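Diphthine synthase (Aeropyrum pernix, PDB 1WDE) probably catalyses the S-adenosyl-L-methionine-dependent trimethylation of a modified histidine in elongation factor 2, forming diphthine, the second step of diphthamide biosynthesis. Local coordinates at residues A[139-144]-A[167-172]; A[171-176]-A[245-250]; A[24-29]-A[115-120]; A[13-18]-A[87-92]. All coordinates share one frame; numbering follows the deposited sequence.

Interaction 1 of 4, residues A[139-144]-A[167-172]; sequences GTVTLP and LHTTAL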
loop_
_atom_site.group_PDB
_atom_site.type_symbol
_atom_site.label_atom_id
_atom_site.label_comp_id
_atom_site.label_asym_id
_atom_site.label_seq_id
_atom_site.Cartn_x
_atom_site.Cartn_y
_atom_site.Cartn_z
ATOM N N GLY A 139 4.455 -6.233 -8.880
ATOM C CA GLY A 139 4.673 -6.371 -7.446
ATOM C C GLY A 139 4.609 -5.052 -6.676
ATOM O O GLY A 139 4.805 -3.963 -7.243
ATOM N N THR A 140 4.296 -5.146 -5.387
ATOM C CA THR A 140 4.204 -3.973 -4.523
ATOM C C THR A 140 5.265 -4.092 -3.432
ATOM O O THR A 140 5.467 -5.173 -2.885
ATOM C CB THR A 140 2.802 -3.870 -3.854
ATOM O OG1 THR A 140 1.799 -3.680 -4.862
ATOM C CG2 THR A 140 2.750 -2.680 -2.865
ATOM N N VAL A 141 5.943 -2.994 -3.114
ATOM C CA VAL A 141 6.969 -3.013 -2.063
ATOM C C VAL A 141 6.625 -1.922 -1.046
ATOM O O VAL A 141 5.779 -1.073 -1.313
ATOM C CB VAL A 141 8.365 -2.714 -2.638
ATOM C CG1 VAL A 141 8.714 -3.727 -3.733
ATOM C CG2 VAL A 141 8.392 -1.294 -3.201
ATOM N N THR A 142 7.250 -1.963 0.124
ATOM C CA THR A 142 7.002 -0.923 1.122
ATOM C C THR A 142 8.354 -0.266 1.404
ATOM O O THR A 142 9.328 -0.961 1.650
ATOM C CB THR A 142 6.437 -1.504 2.436
ATOM O OG1 THR A 142 5.212 -2.192 2.155
ATOM C CG2 THR A 142 6.131 -0.354 3.448
ATOM N N LEU A 143 8.428 1.061 1.341
ATOM C CA LEU A 143 9.700 1.741 1.603
ATOM C C LEU A 143 9.758 1.966 3.115
ATOM O O LEU A 143 8.954 2.713 3.674
ATOM C CB LEU A 143 9.762 3.064 0.826
ATOM C CG LEU A 143 9.497 2.932 -0.683
ATOM C CD1 LEU A 143 9.673 4.289 -1.359
ATOM C CD2 LEU A 143 10.448 1.882 -1.286
ATOM N N PRO A 144 10.704 1.300 3.796
ATOM C CA PRO A 144 10.872 1.404 5.250
ATOM C C PRO A 144 11.348 2.756 5.749
ATOM O O PRO A 144 12.085 3.469 5.061
ATOM C CB PRO A 144 11.885 0.301 5.554
ATOM C CG PRO A 144 12.787 0.353 4.331
ATOM C CD PRO A 144 11.787 0.491 3.195
ATOM N N LEU A 167 6.582 -4.305 -15.845
ATOM C CA LEU A 167 5.511 -4.002 -14.904
ATOM C C LEU A 167 5.751 -2.745 -14.061
ATOM O O LEU A 167 6.877 -2.443 -13.700
ATOM C CB LEU A 167 5.306 -5.188 -13.959
ATOM C CG LEU A 167 5.043 -6.572 -14.578
ATOM C CD1 LEU A 167 4.973 -7.631 -13.478
ATOM C CD2 LEU A 167 3.757 -6.531 -15.351
ATOM N N HIS A 168 4.667 -2.037 -13.741
ATOM C CA HIS A 168 4.731 -0.820 -12.923
ATOM C C HIS A 168 4.799 -1.232 -11.454
ATOM O O HIS A 168 4.077 -2.140 -11.009
ATOM C CB HIS A 168 3.478 0.038 -13.098
ATOM C CG HIS A 168 3.133 0.366 -14.516
ATOM N ND1 HIS A 168 4.068 0.797 -15.435
ATOM C CD2 HIS A 168 1.928 0.457 -15.134
ATOM C CE1 HIS A 168 3.454 1.145 -16.552
ATOM N NE2 HIS A 168 2.153 0.950 -16.396
ATOM N N THR A 169 5.664 -0.567 -10.698
ATOM C CA THR A 169 5.814 -0.874 -9.284
ATOM C C THR A 169 4.932 0.034 -8.425
ATOM O O THR A 169 4.804 1.238 -8.677
ATOM C CB THR A 169 7.278 -0.661 -8.816
ATOM O OG1 THR A 169 8.155 -1.538 -9.534
ATOM C CG2 THR A 169 7.402 -0.940 -7.324
ATOM N N THR A 170 4.300 -0.545 -7.420
ATOM C CA THR A 170 3.527 0.267 -6.508
ATOM C C THR A 170 4.435 0.285 -5.285
ATOM O O THR A 170 4.870 -0.767 -4.821
ATOM C CB THR A 170 2.178 -0.363 -6.146
ATOM O OG1 THR A 170 1.354 -0.450 -7.327
ATOM C CG2 THR A 170 1.461 0.538 -5.104
ATOM N N ALA A 171 4.783 1.469 -4.796
ATOM C CA ALA A 171 5.651 1.532 -3.632
ATOM C C ALA A 171 4.924 2.248 -2.504
ATOM O O ALA A 171 4.569 3.433 -2.601
ATOM C CB ALA A 171 6.958 2.240 -3.979
ATOM N N LEU A 172 4.683 1.507 -1.432
ATOM C CA LEU A 172 3.989 2.059 -0.284
ATOM C C LEU A 172 5.014 2.687 0.661
ATOM O O LEU A 172 6.194 2.325 0.664
ATOM C CB LEU A 172 3.216 0.954 0.442
ATOM C CG LEU A 172 2.240 0.091 -0.385
ATOM C CD1 LEU A 172 1.506 -0.860 0.569
ATOM C CD2 LEU A 172 1.242 0.959 -1.147
#
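Leu172 buries the largest area of any residue here, lying on the same face of the sheet as Thr140 and Thr142. Its CB lies 3.7 Å from Val141 O and a little farther from Thr142 OG1. With CG anti to its own carbonyl carbon (chi1 -53°), the chain leans back over Thr140, where CG comes 3.8 Å from Thr140 CG2 and CD1 stays close to the same methyl; CD2 turns toward strand 246-249. The side chain also touches Val123 of helix 122-130. Thr140 and Thr170 run side by side; Thr170 OG1 is bonded to Arg127. On the opposite face, Val141 CG2 packs 3.9 Å from Ala171 CB, and helix 153-165 covers Val141 and Leu143. The ladder is parallel: Val141 N to Thr170 O (3.0 Å), Leu172 N to Val141 O (2.8 Å) and Leu143 N to Leu172 O (2.7 Å), with a weak bond from Thr170 N to Gly139 O. Strands 137-143 and 168-173 with helix 153-165 form a beta-alpha-beta unit. The strands are thus joined by their backbones, while the side-chain contacts are van der Waals, mostly carbon to carbon, with Thr140 OG1 resting 3.6 Å from Thr170 CB.

Interaction 2 of 4, residues A[171-176]-A[245-250]; sequences ALLDVD and YSIVIP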
loop_
_atom_site.group_PDB
_atom_site.type_symbol
_atom_site.label_atom_id
_atom_site.label_comp_id
_atom_site.label_asym_id
_atom_site.label_seq_id
_atom_site.Cartn_x
_atom_site.Cartn_y
_atom_site.Cartn_z
ATOM N N ALA A 171 4.783 1.469 -4.796
ATOM C CA ALA A 171 5.651 1.532 -3.632
ATOM C C ALA A 171 4.924 2.248 -2.504
ATOM O O ALA A 171 4.569 3.433 -2.601
ATOM C CB ALA A 171 6.958 2.240 -3.979
ATOM N N LEU A 172 4.683 1.507 -1.432
ATOM C CA LEU A 172 3.989 2.059 -0.284
ATOM C C LEU A 172 5.014 2.687 0.661
ATOM O O LEU A 172 6.194 2.325 0.664
ATOM C CB LEU A 172 3.216 0.954 0.442
ATOM C CG LEU A 172 2.240 0.091 -0.385
ATOM C CD1 LEU A 172 1.506 -0.860 0.569
ATOM C CD2 LEU A 172 1.242 0.959 -1.147
ATOM N N LEU A 173 4.549 3.628 1.470
ATOM C CA LEU A 173 5.410 4.313 2.429
ATOM C C LEU A 173 5.104 3.812 3.850
ATOM O O LEU A 173 3.945 3.692 4.250
ATOM C CB LEU A 173 5.174 5.829 2.355
ATOM C CG LEU A 173 5.525 6.526 1.032
ATOM C CD1 LEU A 173 4.894 7.894 0.976
ATOM C CD2 LEU A 173 7.028 6.617 0.903
ATOM N N ASP A 174 6.160 3.505 4.584
ATOM C CA ASP A 174 6.085 3.041 5.965
ATOM C C ASP A 174 5.298 4.037 6.843
ATOM O O ASP A 174 5.056 5.189 6.452
ATOM C CB ASP A 174 7.518 2.892 6.479
ATOM C CG ASP A 174 7.651 1.879 7.594
ATOM O OD1 ASP A 174 8.796 1.690 8.050
ATOM O OD2 ASP A 174 6.631 1.276 8.007
ATOM N N VAL A 175 4.896 3.584 8.026
ATOM C CA VAL A 175 4.147 4.403 8.990
ATOM C C VAL A 175 4.739 4.103 10.371
ATOM O O VAL A 175 4.946 2.942 10.707
ATOM C CB VAL A 175 2.637 4.035 8.997
ATOM C CG1 VAL A 175 1.962 4.556 7.753
ATOM C CG2 VAL A 175 2.468 2.524 9.052
ATOM N N ASP A 176 5.027 5.125 11.170
ATOM C CA ASP A 176 5.629 4.867 12.477
ATOM C C ASP A 176 4.607 4.642 13.580
ATOM O O ASP A 176 3.420 4.450 13.309
ATOM C CB ASP A 176 6.580 6.002 12.883
ATOM C CG ASP A 176 5.861 7.328 13.104
ATOM O OD1 ASP A 176 4.657 7.314 13.453
ATOM O OD2 ASP A 176 6.515 8.382 12.939
ATOM N N TYR A 245 0.323 9.164 0.966
ATOM C CA TYR A 245 0.665 8.831 -0.409
ATOM C C TYR A 245 1.128 7.408 -0.638
ATOM O O TYR A 245 1.487 6.683 0.287
ATOM C CB TYR A 245 1.845 9.691 -0.908
ATOM C CG TYR A 245 1.680 11.183 -0.825
ATOM C CD1 TYR A 245 2.229 11.913 0.236
ATOM C CD2 TYR A 245 1.016 11.871 -1.828
ATOM C CE1 TYR A 245 2.123 13.308 0.283
ATOM C CE2 TYR A 245 0.902 13.256 -1.799
ATOM C CZ TYR A 245 1.459 13.971 -0.749
ATOM O OH TYR A 245 1.387 15.342 -0.792
ATOM N N SER A 246 1.142 7.057 -1.921
ATOM C CA SER A 246 1.702 5.809 -2.392
ATOM C C SER A 246 2.464 6.332 -3.605
ATOM O O SER A 246 2.145 7.414 -4.142
ATOM C CB SER A 246 0.623 4.770 -2.759
ATOM O OG SER A 246 -0.264 5.269 -3.739
ATOM N N ILE A 247 3.499 5.605 -4.013
ATOM C CA ILE A 247 4.296 6.021 -5.147
ATOM C C ILE A 247 4.224 4.969 -6.255
ATOM O O ILE A 247 4.248 3.776 -5.988
ATOM C CB ILE A 247 5.763 6.219 -4.699
ATOM C CG1 ILE A 247 5.857 7.422 -3.744
ATOM C CG2 ILE A 247 6.657 6.444 -5.901
ATOM C CD1 ILE A 247 7.183 7.519 -3.042
ATOM N N VAL A 248 4.047 5.406 -7.492
ATOM C CA VAL A 248 4.065 4.448 -8.573
ATOM C C VAL A 248 5.337 4.742 -9.374
ATOM O O VAL A 248 5.587 5.894 -9.765
ATOM C CB VAL A 248 2.799 4.552 -9.454
ATOM C CG1 VAL A 248 2.977 3.715 -10.736
ATOM C CG2 VAL A 248 1.593 4.042 -8.666
ATOM N N ILE A 249 6.168 3.714 -9.539
ATOM C CA ILE A 249 7.418 3.787 -10.328
ATOM C C ILE A 249 7.088 2.930 -11.566
ATOM O O ILE A 249 7.209 1.707 -11.555
ATOM C CB ILE A 249 8.613 3.178 -9.553
ATOM C CG1 ILE A 249 8.818 3.945 -8.232
ATOM C CG2 ILE A 249 9.905 3.255 -10.416
ATOM C CD1 ILE A 249 9.730 3.201 -7.233
ATOM N N PRO A 250 6.702 3.580 -12.664
ATOM C CA PRO A 250 6.333 2.849 -13.868
ATOM C C PRO A 250 7.427 2.180 -14.667
ATOM O O PRO A 250 8.618 2.521 -14.545
ATOM C CB PRO A 250 5.609 3.910 -14.680
ATOM C CG PRO A 250 6.452 5.102 -14.448
ATOM C CD PRO A 250 6.899 5.007 -12.974
HETATM O O HOH W 1 1.471 4.192 1.064
#
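Two backbone hydrogen bonds fasten Ala171 to Ile247, one in each direction: Ala171 N reaches Ile247 O at 2.7 Å, and Ile247 N returns to Ala171 O at 2.8 Å. Both are close to straight at the hydrogen (168° and 165°), and they close the ring of an antiparallel hydrogen-bonded pair. Past this pair the strands are joined by water: the water accepts from Leu173 N and lies 2.6 Å from Tyr245 O, to which it can donate.

This is the point in the mixed sheet of the C-terminal half where its direction changes. Strand 168-173 runs parallel to strand 137-143 on one side and antiparallel to strand 246-249 on the other. Leu173, at the end of strand 168-173, belongs by similarity to the S-adenosyl-L-methionine site, and the paired Ala171 lies just before it in the strand.

The apolar contacts are mainly those of Leu173, whose two methyls go to different partners. CD1 lies 4.0 Å from Tyr245 CB, the two side chains running alongside each other, and 3.7 Å from Tyr245 O. CD2 meets Ile247 CD1 at 4.0 Å, where the chains cross at about a right angle. Pro184 and Val188 of helix 184-202 cover this group, Pro184 against Leu173 and Tyr245, Val188 against Ile247. Ala171 CB adds a looser touch on Ile249 CD1, and on the other face Leu172 CD2 approaches Ser246 CB. The phenol of Tyr245 leads away from the contact, its OH bonded to Glu241 O and Arg225 NH1.

Interaction 3 of 4, residues A[24-29]-A[115-120]; sequences LEALDA and RYIPGV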
loop_
_atom_site.group_PDB
_atom_site.type_symbol
_atom_site.label_atom_id
_atom_site.label_comp_id
_atom_site.label_asym_id
_atom_site.label_seq_id
_atom_site.Cartn_x
_atom_site.Cartn_y
_atom_site.Cartn_z
ATOM N N LEU A 24 -22.545 -0.793 1.634
ATOM C CA LEU A 24 -23.745 -1.132 2.406
ATOM C C LEU A 24 -23.549 -2.436 3.192
ATOM O O LEU A 24 -23.874 -2.520 4.390
ATOM C CB LEU A 24 -24.939 -1.270 1.457
ATOM C CG LEU A 24 -25.241 -0.010 0.640
ATOM C CD1 LEU A 24 -26.354 -0.295 -0.348
ATOM C CD2 LEU A 24 -25.627 1.129 1.575
ATOM N N GLU A 25 -22.989 -3.457 2.544
ATOM C CA GLU A 25 -22.808 -4.715 3.264
ATOM C C GLU A 25 -21.817 -4.603 4.404
ATOM O O GLU A 25 -21.945 -5.312 5.415
ATOM C CB GLU A 25 -22.420 -5.858 2.316
ATOM C CG GLU A 25 -21.257 -5.574 1.369
ATOM C CD GLU A 25 -20.775 -6.838 0.665
ATOM O OE1 GLU A 25 -21.610 -7.570 0.083
ATOM O OE2 GLU A 25 -19.556 -7.090 0.692
ATOM N N ALA A 26 -20.821 -3.723 4.274
ATOM C CA ALA A 26 -19.867 -3.566 5.365
ATOM C C ALA A 26 -20.583 -2.897 6.558
ATOM O O ALA A 26 -20.407 -3.294 7.711
ATOM C CB ALA A 26 -18.677 -2.697 4.925
ATOM N N LEU A 27 -21.349 -1.851 6.264
ATOM C CA LEU A 27 -22.093 -1.127 7.295
ATOM C C LEU A 27 -23.002 -2.162 7.982
ATOM O O LEU A 27 -22.991 -2.304 9.208
ATOM C CB LEU A 27 -22.932 -0.004 6.656
ATOM C CG LEU A 27 -22.226 1.250 6.105
ATOM C CD1 LEU A 27 -23.169 2.053 5.249
ATOM C CD2 LEU A 27 -21.710 2.105 7.237
ATOM N N ASP A 28 -23.755 -2.902 7.171
ATOM C CA ASP A 28 -24.660 -3.941 7.668
ATOM C C ASP A 28 -23.925 -4.966 8.554
ATOM O O ASP A 28 -24.304 -5.201 9.707
ATOM C CB ASP A 28 -25.307 -4.656 6.485
ATOM C CG ASP A 28 -26.415 -5.603 6.906
ATOM O OD1 ASP A 28 -26.851 -6.418 6.060
ATOM O OD2 ASP A 28 -26.856 -5.530 8.073
ATOM N N ALA A 29 -22.866 -5.566 8.017
ATOM C CA ALA A 29 -22.085 -6.562 8.748
ATOM C C ALA A 29 -21.661 -6.124 10.140
ATOM O O ALA A 29 -21.807 -6.873 11.104
ATOM C CB ALA A 29 -20.836 -6.947 7.943
ATOM N N ARG A 115 -15.705 -14.689 7.079
ATOM C CA ARG A 115 -16.304 -13.953 5.966
ATOM C C ARG A 115 -15.403 -12.748 5.679
ATOM O O ARG A 115 -15.057 -11.985 6.588
ATOM C CB ARG A 115 -17.702 -13.453 6.334
ATOM C CG ARG A 115 -18.631 -14.522 6.854
ATOM C CD ARG A 115 -19.106 -15.418 5.744
ATOM N NE ARG A 115 -20.261 -14.864 5.046
ATOM C CZ ARG A 115 -20.768 -15.392 3.934
ATOM N NH1 ARG A 115 -21.826 -14.844 3.345
ATOM N NH2 ARG A 115 -20.200 -16.462 3.400
ATOM N N TYR A 116 -15.015 -12.593 4.422
ATOM C CA TYR A 116 -14.168 -11.473 4.030
ATOM C C TYR A 116 -15.075 -10.459 3.343
ATOM O O TYR A 116 -15.608 -10.725 2.265
ATOM C CB TYR A 116 -13.047 -11.966 3.089
ATOM C CG TYR A 116 -12.473 -10.906 2.157
ATOM C CD1 TYR A 116 -12.234 -9.603 2.599
ATOM C CD2 TYR A 116 -12.157 -11.216 0.844
ATOM C CE1 TYR A 116 -11.698 -8.641 1.741
ATOM C CE2 TYR A 116 -11.617 -10.261 -0.022
ATOM C CZ TYR A 116 -11.399 -8.980 0.435
ATOM O OH TYR A 116 -10.910 -8.029 -0.431
ATOM N N ILE A 117 -15.285 -9.312 3.987
ATOM C CA ILE A 117 -16.129 -8.275 3.393
ATOM C C ILE A 117 -15.166 -7.246 2.791
ATOM O O ILE A 117 -14.462 -6.559 3.515
ATOM C CB ILE A 117 -17.025 -7.585 4.447
ATOM C CG1 ILE A 117 -17.858 -8.638 5.195
ATOM C CG2 ILE A 117 -17.964 -6.575 3.742
ATOM C CD1 ILE A 117 -18.655 -9.540 4.266
ATOM N N PRO A 118 -15.125 -7.138 1.455
ATOM C CA PRO A 118 -14.190 -6.163 0.869
ATOM C C PRO A 118 -14.481 -4.672 1.058
ATOM O O PRO A 118 -15.628 -4.258 1.260
ATOM C CB PRO A 118 -14.128 -6.561 -0.610
ATOM C CG PRO A 118 -15.355 -7.365 -0.860
ATOM C CD PRO A 118 -15.674 -8.057 0.443
ATOM N N GLY A 119 -13.409 -3.880 1.030
ATOM C CA GLY A 119 -13.528 -2.436 1.149
ATOM C C GLY A 119 -12.661 -1.804 0.068
ATOM O O GLY A 119 -11.756 -2.466 -0.459
ATOM N N VAL A 120 -12.921 -0.552 -0.296
ATOM C CA VAL A 120 -12.072 0.101 -1.300
ATOM C C VAL A 120 -10.744 0.444 -0.621
ATOM O O VAL A 120 -10.732 1.146 0.400
ATOM C CB VAL A 120 -12.688 1.418 -1.839
ATOM C CG1 VAL A 120 -11.692 2.106 -2.785
ATOM C CG2 VAL A 120 -13.986 1.133 -2.591
HETATM O O HOH W 2 -18.159 -4.631 0.715
#
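Helix 24-29 lies over the end of strand 115-117; the axes of these short segments approach to 9.8 Å, and their directions are 129° apart. The nearest alpha carbons are those of Ala26 and Ile117, separated by 6.3 Å, and no direct hydrogen bond crosses between the segments. Ile117 points toward the helix and has more surface buried by the contact than any other residue. Its CG2, anti to the backbone N, is the branch that touches: it rests 3.9 Å from Ala26 CA and 4.1 Å from Ala26 CB, while CG1 turns to Ala29 CB at the longer distance of 4.4 Å. The small alanines let the helix backbone come near the isoleucine.

The helix follows strand 9-14 in the chain and packs on the parallel sheet of the N-terminal half, in which strand 113-117 is an outermost strand beside strand 9-14. Val13 and Leu11 of that neighbouring strand meet Ala26 and Ala29, so the helix spans two strands.

At the exposed margin Glu25 reaches across with its chain extended beyond CG, laying OE2 3.5 Å from Ile117 CG2 and near Pro118 CD. The carboxylate is held to the loop by a water that donates to both Glu25 OE2 (2.8 Å) and Pro118 O (2.6 Å). Pro118 CD in turn sits over the centre of one face of the Tyr116 ring, whose OH is bonded to Asp93, an S-adenosyl-L-methionine-binding residue by similarity.

Interaction 4 of 4, residues A[13-18]-A[87-92]; sequences VGWGYA and AVVTAG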
loop_
_atom_site.group_PDB
_atom_site.type_symbol
_atom_site.label_atom_id
_atom_site.label_comp_id
_atom_site.label_asym_id
_atom_site.label_seq_id
_atom_site.Cartn_x
_atom_site.Cartn_y
_atom_site.Cartn_z
ATOM N N VAL A 13 -13.672 -7.044 7.872
ATOM C CA VAL A 13 -14.329 -5.995 7.109
ATOM C C VAL A 13 -13.484 -4.798 6.646
ATOM O O VAL A 13 -12.857 -4.115 7.459
ATOM C CB VAL A 13 -15.510 -5.450 7.949
ATOM C CG1 VAL A 13 -16.413 -4.569 7.100
ATOM C CG2 VAL A 13 -16.294 -6.621 8.557
ATOM N N GLY A 14 -13.488 -4.540 5.340
ATOM C CA GLY A 14 -12.773 -3.387 4.814
ATOM C C GLY A 14 -13.738 -2.209 4.922
ATOM O O GLY A 14 -14.878 -2.279 4.467
ATOM N N TRP A 15 -13.291 -1.123 5.533
ATOM C CA TRP A 15 -14.127 0.052 5.730
ATOM C C TRP A 15 -13.932 1.180 4.695
ATOM O O TRP A 15 -14.649 2.175 4.725
ATOM C CB TRP A 15 -13.858 0.611 7.130
ATOM C CG TRP A 15 -15.032 1.295 7.764
ATOM C CD1 TRP A 15 -15.130 2.611 8.101
ATOM C CD2 TRP A 15 -16.267 0.683 8.168
ATOM N NE1 TRP A 15 -16.349 2.861 8.693
ATOM C CE2 TRP A 15 -17.067 1.697 8.745
ATOM C CE3 TRP A 15 -16.775 -0.622 8.095
ATOM C CZ2 TRP A 15 -18.349 1.449 9.249
ATOM C CZ3 TRP A 15 -18.053 -0.873 8.594
ATOM C CH2 TRP A 15 -18.827 0.165 9.165
ATOM N N GLY A 16 -12.996 1.025 3.766
ATOM C CA GLY A 16 -12.749 2.107 2.819
ATOM C C GLY A 16 -11.751 3.034 3.506
ATOM O O GLY A 16 -11.528 2.901 4.706
ATOM N N TYR A 17 -11.158 3.988 2.798
ATOM C CA TYR A 17 -10.152 4.820 3.454
ATOM C C TYR A 17 -10.565 6.227 3.861
ATOM O O TYR A 17 -9.723 7.031 4.243
ATOM C CB TYR A 17 -8.885 4.882 2.581
ATOM C CG TYR A 17 -9.147 5.427 1.203
ATOM C CD1 TYR A 17 -9.586 4.584 0.170
ATOM C CD2 TYR A 17 -9.000 6.785 0.932
ATOM C CE1 TYR A 17 -9.870 5.081 -1.087
ATOM C CE2 TYR A 17 -9.288 7.301 -0.340
ATOM C CZ TYR A 17 -9.721 6.444 -1.340
ATOM O OH TYR A 17 -10.019 6.937 -2.595
ATOM N N ALA A 18 -11.849 6.538 3.786
ATOM C CA ALA A 18 -12.321 7.852 4.194
ATOM C C ALA A 18 -13.803 7.764 4.494
ATOM O O ALA A 18 -14.469 6.838 4.054
ATOM C CB ALA A 18 -12.087 8.884 3.088
ATOM N N ALA A 87 -16.242 -8.976 14.578
ATOM C CA ALA A 87 -15.789 -8.251 13.404
ATOM C C ALA A 87 -14.481 -7.520 13.665
ATOM O O ALA A 87 -14.275 -6.965 14.747
ATOM C CB ALA A 87 -16.858 -7.253 12.958
ATOM N N VAL A 88 -13.590 -7.562 12.679
ATOM C CA VAL A 88 -12.318 -6.853 12.749
ATOM C C VAL A 88 -12.386 -5.893 11.571
ATOM O O VAL A 88 -12.512 -6.308 10.410
ATOM C CB VAL A 88 -11.105 -7.803 12.611
ATOM C CG1 VAL A 88 -9.813 -6.993 12.548
ATOM C CG2 VAL A 88 -11.049 -8.753 13.809
ATOM N N VAL A 89 -12.333 -4.603 11.876
ATOM C CA VAL A 89 -12.434 -3.577 10.851
ATOM C C VAL A 89 -11.115 -2.896 10.542
ATOM O O VAL A 89 -10.389 -2.481 11.441
ATOM C CB VAL A 89 -13.422 -2.492 11.254
ATOM C CG1 VAL A 89 -13.672 -1.558 10.077
ATOM C CG2 VAL A 89 -14.732 -3.129 11.727
ATOM N N THR A 90 -10.837 -2.770 9.249
ATOM C CA THR A 90 -9.624 -2.136 8.755
ATOM C C THR A 90 -9.987 -1.008 7.796
ATOM O O THR A 90 -10.969 -1.105 7.072
ATOM C CB THR A 90 -8.745 -3.172 7.996
ATOM O OG1 THR A 90 -8.316 -4.191 8.912
ATOM C CG2 THR A 90 -7.516 -2.495 7.376
ATOM N N ALA A 91 -9.224 0.082 7.810
ATOM C CA ALA A 91 -9.481 1.144 6.850
ATOM C C ALA A 91 -9.015 0.490 5.529
ATOM O O ALA A 91 -8.108 -0.334 5.536
ATOM C CB ALA A 91 -8.622 2.381 7.178
ATOM N N GLY A 92 -9.632 0.820 4.408
ATOM C CA GLY A 92 -9.222 0.186 3.165
ATOM C C GLY A 92 -9.805 -1.216 3.047
ATOM O O GLY A 92 -10.991 -1.422 3.290
#
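Val13, Gly92 and Val89 give up the most surface where strand 9-14 meets strand 85-90. Val13 is gripped through its backbone: its N reaches Val88 O at 2.9 Å, and its O receives Thr90 N at 3.0 Å, the regular alternation of a parallel ladder. Its side chain lies on the same face as Val89 and meets Ala26 of helix 24-32.

Val89 works through CG1, which its first torsion (chi1 -171°) sets anti to the backbone N. This methyl lies 3.7 Å from Trp15 CB and comes obliquely to the indole, 3.8 Å from Trp15 CE3. Residues of helices 24-32 and 47-57 also pack against the tryptophan, whose NE1 is bonded to Ser52.

Gly92 lies where the parallel pairing ends. Trp15 N still bonds to Thr90 O, but Gly16 then faces Gly92 in an antiparallel bridge. Gly16 N meets Gly92 O at 3.2 Å, in the carbonyl plane and on a lone pair, whereas Gly92 N comes to Gly16 O at 2.8 Å from above the carbonyl plane. Gly16 and Gly92 adopt positive phi, while at Gly14, whose CA is 3.1 Å from Gly92 O, that oxygen takes the space where a CB would sit.

Trp15 and Gly16 together opposite Gly92 make a classic beta bulge at the carboxyl ends of two adjacent parallel strands, next to Asp93 of the S-adenosyl-L-methionine site assigned by similarity.

Interactions 1 and 2 share Ala171 and Leu172 and flank strand 168-173, parallel on one side and antiparallel on the other, in the buried mixed sheet. Interactions 3 and 4 belong to the other, all-parallel sheet, about 19 Å or more from the first pair between centres. They touch each other: Ile117 O and Gly14 N, 2.9 Å apart, probably hydrogen-bond, and Ala26 packs on Val13. Interactions 1, 2 and 4 are core strand pairings built on backbone hydrogen bonds. Interaction 3, at the surface, relies on helix-to-strand methyl packing and a water bridge. All four approach residues assigned by similarity to S-adenosyl-L-methionine binding, and interaction 2 contains one, Leu173.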